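Local coordinates for protein Lys-gingipain catalytic subunit (Porphyromonas gingivalis, PDB 6I9A) that cleaves proteins after lysine as a secreted cysteine endopeptidase, the gingipain that acts as a probable virulence factor in periodontal disease, at residues Tyr149-Leu154 against Arg369-Thr374; Lys240-Ile245 against Lys271-Tyr276; Tyr322-Ser327 against Ser364-Arg369; Gly397-Ile402 against Val437-Asn442. All blocks are in the same frame, centred on the assembly; numbering follows the deposited sequence.

Contact 1 (Tyr149-Leu154 against Arg369-Thr374); sequences YLEKVL and RAMPKT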
loop_
_atom_site.group_PDB
_atom_site.type_symbol
_atom_site.label_atom_id
_atom_site.label_comp_id
_atom_site.label_asym_id
_atom_site.label_seq_id
_atom_site.Cartn_x
_atom_site.Cartn_y
_atom_site.Cartn_z
ATOM N N TYR A 149 -1.969 -9.267 17.417
ATOM C CA TYR A 149 -2.614 -9.652 16.147
ATOM C C TYR A 149 -1.610 -9.470 14.999
ATOM O O TYR A 149 -1.772 -10.083 13.946
ATOM C CB TYR A 149 -3.936 -8.926 15.915
ATOM C CG TYR A 149 -3.846 -7.663 15.082
ATOM C CD1 TYR A 149 -3.404 -6.459 15.635
ATOM C CD2 TYR A 149 -4.188 -7.676 13.739
ATOM C CE1 TYR A 149 -3.309 -5.308 14.868
ATOM C CE2 TYR A 149 -4.088 -6.538 12.954
ATOM C CZ TYR A 149 -3.662 -5.349 13.525
ATOM O OH TYR A 149 -3.541 -4.185 12.798
ATOM N N LEU A 150 -0.654 -8.564 15.158
ATOM C CA LEU A 150 0.333 -8.279 14.115
ATOM C C LEU A 150 1.226 -9.498 13.853
ATOM O O LEU A 150 1.867 -9.593 12.789
ATOM C CB LEU A 150 1.197 -7.092 14.537
ATOM C CG LEU A 150 0.464 -5.770 14.626
ATOM C CD1 LEU A 150 1.361 -4.675 15.155
ATOM C CD2 LEU A 150 -0.093 -5.345 13.257
ATOM N N GLU A 151 1.241 -10.481 14.769
ATOM C CA GLU A 151 2.079 -11.672 14.670
ATOM C C GLU A 151 1.335 -12.824 13.997
ATOM O O GLU A 151 1.819 -13.971 14.044
ATOM C CB GLU A 151 2.569 -12.089 16.069
ATOM C CG GLU A 151 3.335 -10.933 16.744
ATOM C CD GLU A 151 3.736 -11.264 18.174
ATOM O OE1 GLU A 151 4.950 -11.235 18.469
ATOM O OE2 GLU A 151 2.830 -11.570 19.001
ATOM N N LYS A 152 0.210 -12.531 13.351
ATOM C CA LYS A 152 -0.659 -13.575 12.795
ATOM C C LYS A 152 -1.044 -13.231 11.370
ATOM O O LYS A 152 -1.249 -12.048 11.057
ATOM C CB LYS A 152 -1.914 -13.699 13.677
ATOM C CG LYS A 152 -1.567 -13.775 15.179
ATOM C CD LYS A 152 -2.794 -14.003 16.033
ATOM C CE LYS A 152 -2.444 -13.953 17.508
ATOM N NZ LYS A 152 -3.665 -13.961 18.340
ATOM N N VAL A 153 -1.177 -14.252 10.508
ATOM C CA VAL A 153 -1.551 -14.040 9.106
ATOM C C VAL A 153 -2.498 -15.147 8.696
ATOM O O VAL A 153 -2.555 -16.209 9.349
ATOM C CB VAL A 153 -0.344 -13.971 8.127
ATOM C CG1 VAL A 153 0.622 -12.858 8.511
ATOM C CG2 VAL A 153 0.385 -15.310 8.007
ATOM N N LEU A 154 -3.230 -14.901 7.589
ATOM C CA LEU A 154 -4.132 -15.874 6.970
ATOM C C LEU A 154 -3.746 -16.008 5.503
ATOM O O LEU A 154 -3.725 -15.031 4.755
ATOM C CB LEU A 154 -5.573 -15.404 7.098
ATOM C CG LEU A 154 -6.625 -16.292 6.387
ATOM C CD1 LEU A 154 -6.651 -17.728 6.931
ATOM C CD2 LEU A 154 -7.983 -15.642 6.446
ATOM N N ARG A 369 5.975 -6.352 9.767
ATOM C CA ARG A 369 6.279 -7.738 9.454
ATOM C C ARG A 369 6.418 -8.443 10.779
ATOM O O ARG A 369 7.489 -8.413 11.408
ATOM C CB ARG A 369 7.531 -7.841 8.605
ATOM C CG ARG A 369 7.353 -7.282 7.190
ATOM C CD ARG A 369 8.681 -7.381 6.365
ATOM N NE ARG A 369 9.740 -6.484 6.844
ATOM C CZ ARG A 369 9.886 -5.229 6.444
ATOM N NH1 ARG A 369 8.996 -4.681 5.649
ATOM N NH2 ARG A 369 10.888 -4.475 6.927
ATOM N N ALA A 370 5.322 -9.032 11.238
ATOM C CA ALA A 370 5.164 -9.559 12.607
ATOM C C ALA A 370 5.276 -8.368 13.602
ATOM O O ALA A 370 4.824 -7.270 13.258
ATOM C CB ALA A 370 6.134 -10.708 12.879
ATOM N N MET A 371 5.745 -8.594 14.845
ATOM C CA MET A 371 5.729 -7.484 15.796
ATOM C C MET A 371 6.774 -6.441 15.427
ATOM O O MET A 371 7.962 -6.742 15.390
ATOM C CB MET A 371 5.994 -7.995 17.208
ATOM C CG MET A 371 5.918 -6.902 18.264
ATOM S SD MET A 371 4.261 -6.254 18.525
ATOM C CE MET A 371 3.457 -7.669 19.289
ATOM N N PRO A 372 6.382 -5.181 15.219
ATOM C CA PRO A 372 7.405 -4.169 14.866
ATOM C C PRO A 372 8.327 -3.882 16.065
ATOM O O PRO A 372 7.961 -4.085 17.231
ATOM C CB PRO A 372 6.583 -2.950 14.461
ATOM C CG PRO A 372 5.253 -3.133 15.236
ATOM C CD PRO A 372 5.015 -4.631 15.167
ATOM N N LYS A 373 9.537 -3.452 15.752
ATOM C CA LYS A 373 10.566 -3.166 16.738
ATOM C C LYS A 373 10.364 -1.826 17.392
ATOM O O LYS A 373 9.680 -0.947 16.881
ATOM C CB LYS A 373 11.935 -3.213 16.053
ATOM C CG LYS A 373 12.269 -4.662 15.587
ATOM C CD LYS A 373 13.541 -4.766 14.786
ATOM C CE LYS A 373 13.402 -4.369 13.336
ATOM N NZ LYS A 373 12.075 -4.667 12.729
ATOM N N THR A 374 11.008 -1.644 18.547
ATOM C CA THR A 374 10.991 -0.375 19.254
ATOM C C THR A 374 12.227 0.403 18.812
ATOM O O THR A 374 13.351 -0.124 18.864
ATOM C CB THR A 374 10.975 -0.624 20.774
ATOM O OG1 THR A 374 9.755 -1.299 21.088
ATOM C CG2 THR A 374 10.991 0.690 21.573
HETATM O O HOH W 1 2.761 -7.556 11.221
HETATM O O HOH W 2 6.686 -11.063 16.378
#
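The carbonyl oxygen of Leu150 is approached by two donors and a CA-H. A water gives it one hydrogen at 2.7 Å from Leu150 O and passes its other to the carbonyl of Ala370, 2.9 Å from Ala370 O. The CA-H of Ala370 adds a weaker contact, Ala370 CA lying 3.3 Å from Leu150 O, and Ser209 OG a weak hydrogen bond. A second water repeats the bridge one residue on: it donates to the carboxylate, 2.7 Å from Glu151 OE1, and accepts from Met371 N at 3.1 Å. No N-H or O-H of one segment bonds directly to the other. The contact seats a linker on the caspase-like catalytic domain of the C25 family. Residues 149-150 end a 3-10 turn feeding strand 152-157 of the six-stranded mixed sheet, and 369-374 lead from that domain toward the Ig-like domain. Two side-chain contacts accompany the water bridges. Leu150 presents its CD1 methyl to the proline ring, 3.7 Å from Pro372 CD, the two groups at about a right angle, while Tyr139 of helix 126-141 also packs on Leu150. The extended Glu151 chain runs past Met371, with Glu151 OE1 3.6 Å from Met371 CB. Met371 leaves its backbone with CG opposite the N (chi1 -177°) and then bends twice, which returns its methyl to the carboxylate, Met371 CE being 3.8 Å from Glu151 CD.

Contact 2 (Lys240-Ile245 against Lys271-Tyr276); sequences KYFLAI and KGAYAY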
loop_
_atom_site.group_PDB
_atom_site.type_symbol
_atom_site.label_atom_id
_atom_site.label_comp_id
_atom_site.label_asym_id
_atom_site.label_seq_id
_atom_site.Cartn_x
_atom_site.Cartn_y
_atom_site.Cartn_z
ATOM N N LYS A 240 -8.127 -4.286 14.809
ATOM C CA LYS A 240 -7.200 -5.309 14.307
ATOM C C LYS A 240 -7.222 -5.320 12.784
ATOM O O LYS A 240 -7.667 -6.287 12.136
ATOM C CB LYS A 240 -7.599 -6.673 14.896
ATOM C CG LYS A 240 -7.345 -6.729 16.433
ATOM C CD LYS A 240 -7.784 -8.073 17.011
ATOM C CE LYS A 240 -9.273 -8.291 16.957
ATOM N NZ LYS A 240 -9.763 -9.405 17.870
ATOM N N TYR A 241 -6.745 -4.208 12.193
ATOM C CA TYR A 241 -6.903 -3.998 10.767
ATOM C C TYR A 241 -5.762 -4.590 9.981
ATOM O O TYR A 241 -4.595 -4.516 10.331
ATOM C CB TYR A 241 -7.072 -2.486 10.467
ATOM C CG TYR A 241 -8.133 -1.908 11.380
ATOM C CD1 TYR A 241 -9.406 -2.474 11.445
ATOM C CD2 TYR A 241 -7.822 -0.885 12.267
ATOM C CE1 TYR A 241 -10.344 -2.032 12.379
ATOM C CE2 TYR A 241 -8.773 -0.408 13.196
ATOM C CZ TYR A 241 -10.028 -0.993 13.241
ATOM O OH TYR A 241 -10.992 -0.608 14.150
ATOM N N PHE A 242 -6.117 -5.155 8.807
ATOM C CA PHE A 242 -5.148 -5.887 7.988
ATOM C C PHE A 242 -4.957 -5.283 6.592
ATOM O O PHE A 242 -5.794 -4.502 6.093
ATOM C CB PHE A 242 -5.560 -7.389 7.895
ATOM C CG PHE A 242 -7.015 -7.643 7.529
ATOM C CD1 PHE A 242 -7.466 -7.540 6.209
ATOM C CD2 PHE A 242 -7.917 -8.060 8.504
ATOM C CE1 PHE A 242 -8.805 -7.765 5.908
ATOM C CE2 PHE A 242 -9.236 -8.305 8.195
ATOM C CZ PHE A 242 -9.673 -8.189 6.915
ATOM N N LEU A 243 -3.878 -5.745 5.949
ATOM C CA LEU A 243 -3.734 -5.638 4.495
ATOM C C LEU A 243 -4.285 -6.948 3.919
ATOM O O LEU A 243 -3.937 -8.029 4.419
ATOM C CB LEU A 243 -2.240 -5.537 4.168
ATOM C CG LEU A 243 -1.886 -5.740 2.677
ATOM C CD1 LEU A 243 -2.528 -4.688 1.763
ATOM C CD2 LEU A 243 -0.381 -5.703 2.487
ATOM N N ALA A 244 -5.153 -6.861 2.909
ATOM C CA ALA A 244 -5.620 -8.079 2.223
ATOM C C ALA A 244 -5.206 -7.991 0.771
ATOM O O ALA A 244 -5.237 -6.900 0.153
ATOM C CB ALA A 244 -7.118 -8.229 2.365
ATOM N N ILE A 245 -4.857 -9.153 0.219
ATOM C CA ILE A 245 -4.460 -9.263 -1.217
ATOM C C ILE A 245 -5.270 -10.402 -1.817
ATOM O O ILE A 245 -5.193 -11.566 -1.346
ATOM C CB ILE A 245 -2.953 -9.529 -1.364
ATOM C CG1 ILE A 245 -2.164 -8.385 -0.707
ATOM C CG2 ILE A 245 -2.598 -9.684 -2.863
ATOM C CD1 ILE A 245 -0.649 -8.484 -0.896
ATOM N N LYS A 271 -13.624 -2.440 11.179
ATOM C CA LYS A 271 -13.457 -3.858 10.835
ATOM C C LYS A 271 -12.809 -3.884 9.458
ATOM O O LYS A 271 -12.667 -2.851 8.814
ATOM C CB LYS A 271 -14.811 -4.584 10.901
ATOM C CG LYS A 271 -15.769 -4.126 9.800
ATOM C CD LYS A 271 -17.205 -4.696 9.912
ATOM C CE LYS A 271 -17.989 -4.231 11.124
ATOM N NZ LYS A 271 -18.480 -2.823 10.982
ATOM N N GLY A 272 -12.501 -5.078 8.989
ATOM C CA GLY A 272 -11.911 -5.189 7.651
ATOM C C GLY A 272 -10.478 -4.670 7.584
ATOM O O GLY A 272 -9.664 -4.825 8.513
ATOM N N ALA A 273 -10.153 -4.107 6.401
ATOM C CA ALA A 273 -8.780 -3.773 6.017
ATOM C C ALA A 273 -8.484 -2.289 6.026
ATOM O O ALA A 273 -9.391 -1.478 5.824
ATOM C CB ALA A 273 -8.586 -4.292 4.557
ATOM N N TYR A 274 -7.186 -1.947 6.133
ATOM C CA TYR A 274 -6.771 -0.561 5.866
ATOM C C TYR A 274 -6.334 -0.375 4.403
ATOM O O TYR A 274 -6.285 0.757 3.919
ATOM C CB TYR A 274 -5.646 -0.129 6.817
ATOM C CG TYR A 274 -4.373 -0.925 6.681
ATOM C CD1 TYR A 274 -3.485 -0.677 5.634
ATOM C CD2 TYR A 274 -4.064 -1.955 7.570
ATOM C CE1 TYR A 274 -2.296 -1.397 5.513
ATOM C CE2 TYR A 274 -2.874 -2.689 7.448
ATOM C CZ TYR A 274 -2.022 -2.434 6.390
ATOM O OH TYR A 274 -0.845 -3.107 6.230
ATOM N N ALA A 275 -6.083 -1.473 3.674
ATOM C CA ALA A 275 -5.715 -1.414 2.255
ATOM C C ALA A 275 -6.001 -2.782 1.678
ATOM O O ALA A 275 -5.962 -3.815 2.358
ATOM C CB ALA A 275 -4.255 -1.056 2.074
ATOM N N TYR A 276 -6.245 -2.772 0.363
ATOM C CA TYR A 276 -6.525 -3.988 -0.436
ATOM C C TYR A 276 -5.794 -3.893 -1.729
ATOM O O TYR A 276 -5.799 -2.851 -2.387
ATOM C CB TYR A 276 -8.028 -4.090 -0.705
ATOM C CG TYR A 276 -8.398 -5.380 -1.414
ATOM C CD1 TYR A 276 -8.371 -6.598 -0.739
ATOM C CD2 TYR A 276 -8.738 -5.387 -2.764
ATOM C CE1 TYR A 276 -8.708 -7.793 -1.377
ATOM C CE2 TYR A 276 -9.090 -6.585 -3.410
ATOM C CZ TYR A 276 -9.063 -7.782 -2.705
ATOM O OH TYR A 276 -9.375 -8.973 -3.291
#
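Phe242 O accepts from Tyr274 N at 2.9 Å, in a bond bent to 146° at the hydrogen, and lies over one face of the Tyr274 ring. The next cross-strand bond is straighter: Ala244 N reaches Ala275 O at 3.2 Å and 167°. Between them the register slips by one residue, Phe242 pairing with Ala273 but Leu243 with Ala275, so Tyr274 is the extra residue of a beta bulge. Its CG sits in the crowded position between backbone N and carbonyl carbon (chi1 63°), which folds the ring over the Phe242-Leu243 peptide, Tyr274 CE2 lying 3.4 Å from Phe242 C. The parallel pair belongs to a beta-alpha-beta unit, strand 242-247, helix 261-267 and strand 273-279, in the six-stranded mixed sheet of the catalytic domain; the nucleophile Cys249 follows the first strand. Before the bulge, Gly272 O stands over the centre of the Phe242 ring, 3.5 Å from Phe242 CE2, and meets the Tyr241 ring edge-on, 3.8 Å from Tyr241 CD1. Gly272 N is taken by Asn237 OD1. Lys135 NZ satisfies both Lys271 O and Ala273 O, Tyr149 OH donates to Tyr241 O, and Tyr241 OH pairs with Asp239 N. On the face carrying Ala244, the Tyr276 ring has Ala244 CB at its edge, 3.7 Å from Tyr276 CD1, and its hydroxyl is held by Thr251 OG1 and Trp222 NE1.

Contact 3 (Tyr322-Ser327 against Ser364-Arg369); sequences YNTVNS and SVMPYR. With NA (sodium ion), chain E.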
loop_
_atom_site.group_PDB
_atom_site.type_symbol
_atom_site.label_atom_id
_atom_site.label_comp_id
_atom_site.label_asym_id
_atom_site.label_seq_id
_atom_site.Cartn_x
_atom_site.Cartn_y
_atom_site.Cartn_z
ATOM N N TYR A 322 11.080 -1.855 -0.715
ATOM C CA TYR A 322 9.745 -2.435 -0.942
ATOM C C TYR A 322 9.023 -2.600 0.402
ATOM O O TYR A 322 8.579 -3.675 0.795
ATOM C CB TYR A 322 9.830 -3.776 -1.702
ATOM C CG TYR A 322 10.311 -3.629 -3.120
ATOM C CD1 TYR A 322 9.412 -3.380 -4.145
ATOM C CD2 TYR A 322 11.671 -3.723 -3.436
ATOM C CE1 TYR A 322 9.839 -3.194 -5.438
ATOM C CE2 TYR A 322 12.103 -3.544 -4.766
ATOM C CZ TYR A 322 11.163 -3.313 -5.737
ATOM O OH TYR A 322 11.512 -3.158 -7.077
ATOM N N ASN A 323 8.881 -1.472 1.095
ATOM C CA ASN A 323 8.297 -1.426 2.434
ATOM C C ASN A 323 6.925 -0.784 2.488
ATOM O O ASN A 323 6.380 -0.702 3.596
ATOM C CB ASN A 323 9.283 -0.742 3.412
ATOM C CG ASN A 323 10.445 -1.670 3.663
ATOM O OD1 ASN A 323 10.264 -2.909 3.671
ATOM N ND2 ASN A 323 11.652 -1.155 3.851
ATOM N N THR A 324 6.327 -0.388 1.362
ATOM C CA THR A 324 4.965 0.152 1.343
ATOM C C THR A 324 3.993 -0.868 0.777
ATOM O O THR A 324 4.380 -1.785 0.048
ATOM C CB THR A 324 4.919 1.443 0.557
ATOM O OG1 THR A 324 5.256 1.183 -0.815
ATOM C CG2 THR A 324 5.749 2.541 1.187
ATOM N N VAL A 325 2.724 -0.614 0.975
ATOM C CA VAL A 325 1.658 -1.415 0.335
ATOM C C VAL A 325 1.796 -1.317 -1.194
ATOM O O VAL A 325 1.804 -2.330 -1.902
ATOM C CB VAL A 325 0.262 -0.921 0.778
ATOM C CG1 VAL A 325 -0.823 -1.580 -0.082
ATOM C CG2 VAL A 325 0.017 -1.245 2.258
ATOM N N ASN A 326 1.939 -0.081 -1.729
ATOM C CA ASN A 326 2.068 0.019 -3.191
ATOM C C ASN A 326 3.251 -0.785 -3.672
ATOM O O ASN A 326 3.170 -1.384 -4.759
ATOM C CB ASN A 326 2.252 1.477 -3.640
ATOM C CG ASN A 326 0.942 2.078 -4.091
ATOM O OD1 ASN A 326 0.243 2.768 -3.333
ATOM N ND2 ASN A 326 0.570 1.833 -5.351
ATOM N N SER A 327 4.381 -0.798 -2.951
ATOM C CA SER A 327 5.561 -1.500 -3.438
ATOM C C SER A 327 5.336 -3.008 -3.517
ATOM O O SER A 327 6.018 -3.673 -4.299
ATOM C CB SER A 327 6.790 -1.162 -2.599
ATOM O OG SER A 327 6.745 -1.790 -1.327
ATOM N N SER A 364 0.213 4.077 0.821
ATOM C CA SER A 364 1.421 4.657 1.423
ATOM C C SER A 364 1.755 4.079 2.782
ATOM O O SER A 364 2.797 4.401 3.342
ATOM C CB SER A 364 1.334 6.182 1.497
ATOM O OG SER A 364 0.431 6.617 2.505
ATOM N N VAL A 365 0.890 3.212 3.332
ATOM C CA VAL A 365 1.197 2.549 4.620
ATOM C C VAL A 365 2.410 1.654 4.415
ATOM O O VAL A 365 2.559 0.974 3.370
ATOM C CB VAL A 365 -0.025 1.727 5.082
ATOM C CG1 VAL A 365 0.328 0.829 6.279
ATOM C CG2 VAL A 365 -1.206 2.634 5.422
ATOM N N MET A 366 3.261 1.576 5.427
ATOM C CA MET A 366 4.364 0.648 5.529
ATOM C C MET A 366 3.929 -0.521 6.413
ATOM O O MET A 366 3.902 -0.384 7.645
ATOM C CB MET A 366 5.631 1.294 6.114
ATOM C CG MET A 366 6.272 2.251 5.160
ATOM S SD MET A 366 7.979 2.486 5.631
ATOM C CE MET A 366 8.485 3.677 4.396
ATOM N N PRO A 367 3.559 -1.666 5.867
ATOM C CA PRO A 367 3.076 -2.747 6.729
ATOM C C PRO A 367 4.184 -3.257 7.618
ATOM O O PRO A 367 5.333 -3.457 7.207
ATOM C CB PRO A 367 2.600 -3.842 5.744
ATOM C CG PRO A 367 2.344 -3.064 4.448
ATOM C CD PRO A 367 3.452 -2.031 4.437
ATOM N N TYR A 368 3.795 -3.581 8.870
ATOM C CA TYR A 368 4.721 -4.269 9.774
ATOM C C TYR A 368 4.911 -5.722 9.289
ATOM O O TYR A 368 4.130 -6.244 8.470
ATOM C CB TYR A 368 4.148 -4.258 11.232
ATOM C CG TYR A 368 3.758 -2.874 11.699
ATOM C CD1 TYR A 368 4.699 -1.852 11.772
ATOM C CD2 TYR A 368 2.448 -2.588 12.062
ATOM C CE1 TYR A 368 4.342 -0.576 12.189
ATOM C CE2 TYR A 368 2.069 -1.317 12.488
ATOM C CZ TYR A 368 3.020 -0.301 12.519
ATOM O OH TYR A 368 2.693 0.991 12.866
ATOM N N ARG A 369 5.975 -6.352 9.767
ATOM C CA ARG A 369 6.279 -7.738 9.454
ATOM C C ARG A 369 6.418 -8.443 10.779
ATOM O O ARG A 369 7.489 -8.413 11.408
ATOM C CB ARG A 369 7.531 -7.841 8.605
ATOM C CG ARG A 369 7.353 -7.282 7.190
ATOM C CD ARG A 369 8.681 -7.381 6.365
ATOM N NE ARG A 369 9.740 -6.484 6.844
ATOM C CZ ARG A 369 9.886 -5.229 6.444
ATOM N NH1 ARG A 369 8.996 -4.681 5.649
ATOM N NH2 ARG A 369 10.888 -4.475 6.927
HETATM NA NA NA E . 10.420 -4.789 2.127
HETATM O O HOH W 3 7.298 -1.811 6.017
#
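Asn323 OD1 serves two cations at once. It is a ligand of the sodium ion, which lies 2.4 Å from Asn323 OD1. The second cation is a guanidinium: Arg369 NH1 gives Asn323 OD1 a weak hydrogen bond of 2.9 Å, bent to 130° at the hydrogen. The two side chains meet at about a right angle, with amide and guanidinium planes inclined by 29°. Arg369 reaches the oxygen by running extended through CD and then bending. Sodium and guanidinium together probably polarise the amide C=O, whose nitrogen end is occupied elsewhere, with Glu319 the strongest polar partner of this side chain. Tyr322 O is a further sodium ligand at 2.5 Å, and the carbonyls of Ala315, Thr316, Leu318 and Ser321 complete the shell.

In the next shell the main chain of Asn323 is itself held. A water donates to both segments, 2.8 Å from Asn323 O and equally far from Pro367 O, and Met366 CA approaches Asn323 O at 3.1 Å. Further out, Val365 aims its C=O almost straight at the first helical amide, Val325 N to Val365 O being 2.9 Å. The CG2 methyl of Val325 packs on CG of Pro367, and the Tyr274 ring lies against both residues. Thr324, with OG1 between its own N and carbonyl carbon (chi1 64°), accepts from Ser327 N at 3.0 Å from Thr324 OG1, while Ser327 OG donates to Thr324 O. The result is a helix N-cap: Thr324 caps helix 325-342 directly after Tyr322 and Asn323, the last ligands of the sodium site in the catalytic domain.

Contact 4 (Gly397-Ile402 against Val437-Asn442); sequences GSYVAI and VITRSN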
loop_
_atom_site.group_PDB
_atom_site.type_symbol
_atom_site.label_atom_id
_atom_site.label_comp_id
_atom_site.label_asym_id
_atom_site.label_seq_id
_atom_site.Cartn_x
_atom_site.Cartn_y
_atom_site.Cartn_z
ATOM N N GLY A 397 18.426 4.829 9.045
ATOM C CA GLY A 397 17.322 4.644 8.115
ATOM C C GLY A 397 16.022 5.250 8.565
ATOM O O GLY A 397 15.087 5.334 7.777
ATOM N N SER A 398 15.922 5.653 9.856
ATOM C CA SER A 398 14.692 6.270 10.316
ATOM C C SER A 398 14.459 7.610 9.657
ATOM O O SER A 398 15.415 8.341 9.330
ATOM C CB SER A 398 14.756 6.510 11.825
ATOM O OG SER A 398 14.865 5.281 12.544
ATOM N N TYR A 399 13.192 7.953 9.461
ATOM C CA TYR A 399 12.767 9.212 8.833
ATOM C C TYR A 399 12.189 10.105 9.913
ATOM O O TYR A 399 11.245 9.724 10.620
ATOM C CB TYR A 399 11.763 8.873 7.746
ATOM C CG TYR A 399 11.316 10.025 6.877
ATOM C CD1 TYR A 399 12.246 10.834 6.200
ATOM C CD2 TYR A 399 9.965 10.229 6.603
ATOM C CE1 TYR A 399 11.824 11.813 5.293
ATOM C CE2 TYR A 399 9.538 11.207 5.713
ATOM C CZ TYR A 399 10.473 11.982 5.053
ATOM O OH TYR A 399 10.035 12.906 4.138
ATOM N N VAL A 400 12.790 11.309 10.020
ATOM C CA VAL A 400 12.425 12.268 11.061
ATOM C C VAL A 400 11.714 13.455 10.449
ATOM O O VAL A 400 12.210 14.019 9.469
ATOM C CB VAL A 400 13.701 12.708 11.814
ATOM C CG1 VAL A 400 13.347 13.659 12.959
ATOM C CG2 VAL A 400 14.505 11.505 12.339
ATOM N N ALA A 401 10.619 13.886 11.064
ATOM C CA ALA A 401 9.830 15.005 10.544
ATOM C C ALA A 401 9.514 15.940 11.666
ATOM O O ALA A 401 9.035 15.523 12.726
ATOM C CB ALA A 401 8.523 14.509 9.910
ATOM N N ILE A 402 9.685 17.253 11.422
ATOM C CA ILE A 402 9.319 18.307 12.354
ATOM C C ILE A 402 8.148 19.073 11.754
ATOM O O ILE A 402 8.233 19.510 10.611
ATOM C CB ILE A 402 10.504 19.230 12.664
ATOM C CG1 ILE A 402 11.657 18.436 13.327
ATOM C CG2 ILE A 402 10.046 20.409 13.567
ATOM C CD1 ILE A 402 12.923 19.281 13.540
ATOM N N VAL A 437 8.180 13.493 14.693
ATOM C CA VAL A 437 7.734 12.118 14.391
ATOM C C VAL A 437 8.885 11.395 13.773
ATOM O O VAL A 437 9.555 11.925 12.869
ATOM C CB VAL A 437 6.462 12.110 13.501
ATOM C CG1 VAL A 437 6.090 10.678 13.082
ATOM C CG2 VAL A 437 5.295 12.757 14.246
ATOM N N ILE A 438 9.126 10.170 14.253
ATOM C CA ILE A 438 10.182 9.314 13.712
ATOM C C ILE A 438 9.582 7.993 13.309
ATOM O O ILE A 438 8.930 7.345 14.148
ATOM C CB ILE A 438 11.340 9.106 14.714
ATOM C CG1 ILE A 438 11.834 10.467 15.301
ATOM C CG2 ILE A 438 12.487 8.302 14.057
ATOM C CD1 ILE A 438 12.929 10.281 16.430
ATOM N N THR A 439 9.760 7.622 12.047
ATOM C CA THR A 439 9.197 6.350 11.548
ATOM C C THR A 439 10.288 5.565 10.862
ATOM O O THR A 439 11.315 6.099 10.420
ATOM C CB THR A 439 8.033 6.622 10.554
ATOM O OG1 THR A 439 8.492 7.419 9.452
ATOM C CG2 THR A 439 6.822 7.308 11.201
ATOM N N ARG A 440 10.075 4.260 10.793
ATOM C CA ARG A 440 10.970 3.371 10.087
ATOM C C ARG A 440 10.209 2.108 9.773
ATOM O O ARG A 440 9.393 1.667 10.591
ATOM C CB ARG A 440 12.224 3.052 10.939
ATOM C CG ARG A 440 13.280 2.240 10.194
ATOM C CD ARG A 440 14.526 2.024 11.034
ATOM N NE ARG A 440 15.383 1.075 10.330
ATOM C CZ ARG A 440 16.425 0.465 10.891
ATOM N NH1 ARG A 440 16.779 0.748 12.152
ATOM N NH2 ARG A 440 17.120 -0.434 10.203
ATOM N N SER A 441 10.480 1.485 8.623
ATOM C CA SER A 441 9.780 0.244 8.254
ATOM C C SER A 441 9.948 -0.818 9.351
ATOM O O SER A 441 11.067 -1.106 9.786
ATOM C CB SER A 441 10.370 -0.289 6.950
ATOM O OG SER A 441 9.880 -1.607 6.691
ATOM N N ASN A 442 8.836 -1.403 9.773
ATOM C CA ASN A 442 8.789 -2.460 10.779
ATOM C C ASN A 442 9.254 -1.967 12.163
ATOM O O ASN A 442 9.680 -2.781 12.977
ATOM C CB ASN A 442 9.505 -3.737 10.367
ATOM C CG ASN A 442 8.896 -4.912 11.074
ATOM O OD1 ASN A 442 7.700 -4.897 11.422
ATOM N ND2 ASN A 442 9.682 -5.954 11.280
HETATM O O HOH W 4 8.421 10.070 10.184
#
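Val400 and Ile438 stand side by side and point the same way, Val400 CG2 lying 4.1 Å from Ile438 CG1. Ile438 sets CG1 opposite its carbonyl carbon (chi1 -50°), and this places the CG2 branch against Ser398, 3.7 Å from Ser398 CB. Both hydrophobic side chains leave the sheet on the face that meets strand 389-394. Ser398 in turn lies alongside the extended chain of Arg440, Ser398 OG being 3.6 Å from Arg440 CD. The polar ends of this pair converge on one residue, for Ser395 O takes a hydrogen bond from Ser398 OG, and Ser395 OG partners Arg440 NH1.

The other face carries Tyr399, Thr439, Ala401 and Val437. Thr439 holds OG1 between its backbone N and carbonyl carbon (chi1 58°), a rotamer that brings the hydroxyl to the edge of the Tyr399 ring and close to a water, 2.8 Å from Thr439 OG1, that donates to Tyr399 O. The end of the Tyr399 side chain leads away from the neighbouring strand, and its hydroxyl reaches into the catalytic domain, where it meets Gly39 O and Val14 N.

Between the two faces the backbones are bonded in two reciprocal pairs. Tyr399 N to Thr439 O is 2.8 Å, nearly straight, and Thr439 N to Tyr399 O is 2.9 Å; Ala401 N to Val437 O is 2.9 Å, with Val437 N to Ala401 O at 3.0 Å. Hydrogen-bonded pairs flanking the non-hydrogen-bonded Val400-Ile438 pair are regular antiparallel pairing, here between strands 399-404 and 432-439 of the C-terminal Ig-like domain.

In the fold
Contacts 1, 2 and 3 lie in the catalytic domain, their centres 13 to 14 Å from one another, whereas contact 4 belongs to the Ig-like domain. Contacts 1 and 2 reach the same mixed sheet, through strands 152-157, 242-247 and 273-279; contact 3 packs the start of helix 325-342 against that sheet, through Tyr274 and Leu243. Along the chain, contact 2 and then contact 3 come between the segments of contact 1, contact 3 running into its second segment at Arg369, and contact 4 follows. The backbone N of Arg369 meets Asn442 OD1 of contact 4. The connection 364-374 thus touches the mixed sheet, the sodium site and the Ig-like domain, joining the two domains.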